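Local coordinates for protein phosphoribosylformylglycinamidine cyclo-ligase (Thermus thermophilus HB8, PDB 5AVM) that probably catalyses the ATP-dependent ring closure of formylglycinamidine ribonucleotide to 5-aminoimidazole ribonucleotide in de novo purine biosynthesis, at residues G174-L180 / M300-Q306. Sequence-based numbering, arbitrary orientation.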
loop_
_atom_site.group_PDB
_atom_site.type_symbol
_atom_site.label_atom_id
_atom_site.label_comp_id
_atom_site.label_asym_id
_atom_site.label_seq_id
_atom_site.Cartn_x
_atom_site.Cartn_y
_atom_site.Cartn_z
ATOM N N GLY B 174 13.578 -18.946 28.653
ATOM C CA GLY B 174 14.966 -18.764 29.026
ATOM C C GLY B 174 15.757 -17.950 28.024
ATOM O O GLY B 174 16.927 -17.629 28.249
ATOM N N ASP B 175 15.132 -17.615 26.904
ATOM C CA ASP B 175 15.822 -16.821 25.902
ATOM C C ASP B 175 16.191 -15.455 26.455
ATOM O O ASP B 175 15.572 -14.956 27.399
ATOM C CB ASP B 175 14.956 -16.621 24.655
ATOM C CG ASP B 175 14.907 -17.846 23.775
ATOM O OD1 ASP B 175 15.928 -18.570 23.710
ATOM O OD2 ASP B 175 13.857 -18.071 23.137
ATOM N N ALA B 176 17.207 -14.856 25.851
ATOM C CA ALA B 176 17.656 -13.531 26.232
ATOM C C ALA B 176 16.956 -12.508 25.329
ATOM O O ALA B 176 16.650 -12.790 24.168
ATOM C CB ALA B 176 19.168 -13.431 26.066
ATOM N N LEU B 177 16.688 -11.324 25.871
ATOM C CA LEU B 177 16.059 -10.271 25.095
ATOM C C LEU B 177 17.166 -9.292 24.726
ATOM O O LEU B 177 17.709 -8.600 25.585
ATOM C CB LEU B 177 14.976 -9.561 25.912
ATOM C CG LEU B 177 13.872 -10.415 26.540
ATOM C CD1 LEU B 177 12.834 -9.508 27.150
ATOM C CD2 LEU B 177 13.228 -11.303 25.499
ATOM N N LEU B 178 17.514 -9.255 23.446
ATOM C CA LEU B 178 18.563 -8.370 22.959
ATOM C C LEU B 178 17.913 -7.246 22.160
ATOM O O LEU B 178 17.267 -7.482 21.143
ATOM C CB LEU B 178 19.530 -9.167 22.081
ATOM C CG LEU B 178 20.921 -8.628 21.736
ATOM C CD1 LEU B 178 21.719 -9.772 21.143
ATOM C CD2 LEU B 178 20.855 -7.457 20.760
ATOM N N ALA B 179 18.078 -6.020 22.635
ATOM C CA ALA B 179 17.496 -4.880 21.963
ATOM C C ALA B 179 18.531 -4.145 21.144
ATOM O O ALA B 179 19.676 -4.005 21.558
ATOM C CB ALA B 179 16.879 -3.936 22.979
ATOM N N LEU B 180 18.120 -3.701 19.962
ATOM C CA LEU B 180 18.983 -2.932 19.079
ATOM C C LEU B 180 18.453 -1.515 19.278
ATOM O O LEU B 180 17.241 -1.281 19.221
ATOM C CB LEU B 180 18.820 -3.387 17.631
ATOM C CG LEU B 180 19.151 -4.860 17.388
ATOM C CD1 LEU B 180 19.107 -5.137 15.899
ATOM C CD2 LEU B 180 20.531 -5.184 17.964
ATOM N N MET B 300 14.362 -2.597 18.212
ATOM C CA MET B 300 13.992 -3.977 17.912
ATOM C C MET B 300 14.412 -4.853 19.073
ATOM O O MET B 300 15.446 -4.612 19.682
ATOM C CB MET B 300 14.685 -4.481 16.637
ATOM C CG MET B 300 13.963 -4.139 15.349
ATOM S SD MET B 300 14.367 -5.302 14.036
ATOM C CE MET B 300 13.444 -6.717 14.555
ATOM N N VAL B 301 13.605 -5.860 19.390
ATOM C CA VAL B 301 13.938 -6.776 20.472
ATOM C C VAL B 301 14.134 -8.158 19.861
ATOM O O VAL B 301 13.314 -8.619 19.069
ATOM C CB VAL B 301 12.819 -6.855 21.548
ATOM C CG1 VAL B 301 13.245 -7.797 22.672
ATOM C CG2 VAL B 301 12.519 -5.464 22.106
ATOM N N LEU B 302 15.235 -8.807 20.220
ATOM C CA LEU B 302 15.545 -10.135 19.719
ATOM C C LEU B 302 15.385 -11.181 20.819
ATOM O O LEU B 302 15.813 -10.983 21.959
ATOM C CB LEU B 302 16.976 -10.167 19.174
ATOM C CG LEU B 302 17.224 -9.699 17.735
ATOM C CD1 LEU B 302 16.438 -8.454 17.425
ATOM C CD2 LEU B 302 18.708 -9.445 17.546
ATOM N N VAL B 303 14.749 -12.291 20.471
ATOM C CA VAL B 303 14.549 -13.387 21.405
ATOM C C VAL B 303 15.400 -14.535 20.875
ATOM O O VAL B 303 15.173 -15.034 19.774
ATOM C CB VAL B 303 13.073 -13.810 21.456
ATOM C CG1 VAL B 303 12.850 -14.773 22.604
ATOM C CG2 VAL B 303 12.187 -12.582 21.597
ATOM N N LEU B 304 16.391 -14.942 21.656
ATOM C CA LEU B 304 17.296 -16.004 21.246
ATOM C C LEU B 304 17.980 -16.647 22.456
ATOM O O LEU B 304 17.959 -16.086 23.555
ATOM C CB LEU B 304 18.360 -15.418 20.302
ATOM C CG LEU B 304 19.068 -14.107 20.706
ATOM C CD1 LEU B 304 19.653 -14.193 22.099
ATOM C CD2 LEU B 304 20.170 -13.809 19.719
ATOM N N PRO B 305 18.589 -17.839 22.270
ATOM C CA PRO B 305 19.281 -18.527 23.368
ATOM C C PRO B 305 20.282 -17.583 24.041
ATOM O O PRO B 305 20.790 -16.661 23.404
ATOM C CB PRO B 305 19.961 -19.692 22.657
ATOM C CG PRO B 305 18.968 -20.041 21.605
ATOM C CD PRO B 305 18.580 -18.680 21.058
ATOM N N GLN B 306 20.570 -17.808 25.318
ATOM C CA GLN B 306 21.500 -16.938 26.033
ATOM C C GLN B 306 22.880 -16.822 25.379
ATOM O O GLN B 306 23.433 -15.727 25.290
ATOM C CB GLN B 306 21.659 -17.402 27.482
ATOM C CG GLN B 306 22.520 -16.469 28.324
ATOM C CD GLN B 306 21.848 -15.128 28.608
ATOM O OE1 GLN B 306 22.509 -14.087 28.651
ATOM N NE2 GLN B 306 20.534 -15.152 28.819
#
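Leu178 and Leu302 sit side by side, as a hydrogen-bonded pair, on one face of two antiparallel strands. They meet alongside at their roots, CB of Leu178 to CB of Leu302 at 4.0 Å. Their CG atoms stand further apart, because CG of Leu178 is anti to its N (chi1 -163°), whereas CG of Leu302 lies beside its own N. The CD2 methyls of Leu178 and Leu302 are 4.3 Å apart. Leu302 N gives a hydrogen bond to Leu178 O at 2.6 Å, and Leu178 N one to Leu302 O at 2.8 Å. Similar pairs join Ala176 with Leu304 and Leu180 with Met300, each with one weak member.

Ala176 and Leu304 share the face of Leu178. CD1 of Leu304 reaches the methyl of Ala176 at 4.1 Å. Gln306 bends at chi2 (70°) and sets NE2 3.5 Å from Ala176 CB.

Leu177, Ala179, Val301 and Val303 occupy the other face. Leu177 bridges two valines, with CB against Val301 CG1 and CD2 against Val303 CG2. Val303 CG1 also meets Asp175 CB at 3.5 Å, the two side chains crossing at about a right angle. OD1 of Asp175 rests against the Leu304-Pro305 peptide, 3.1 Å from Pro305 N, which has no hydrogen to give. OD2 is hydrogen-bonded to Arg172 N and to His239 ND1.

The two strands are neighbours within the mixed sheet of the AIR synthase C-terminal domain. Strand 319-326 flanks 176-180 on its other edge, and strand 240-243 flanks strand 298-304. Helix 306-313 packs on Ala176, Leu178 and Leu304, while helix 225-233 covers Leu180, Met300 and Leu302 through Phe228.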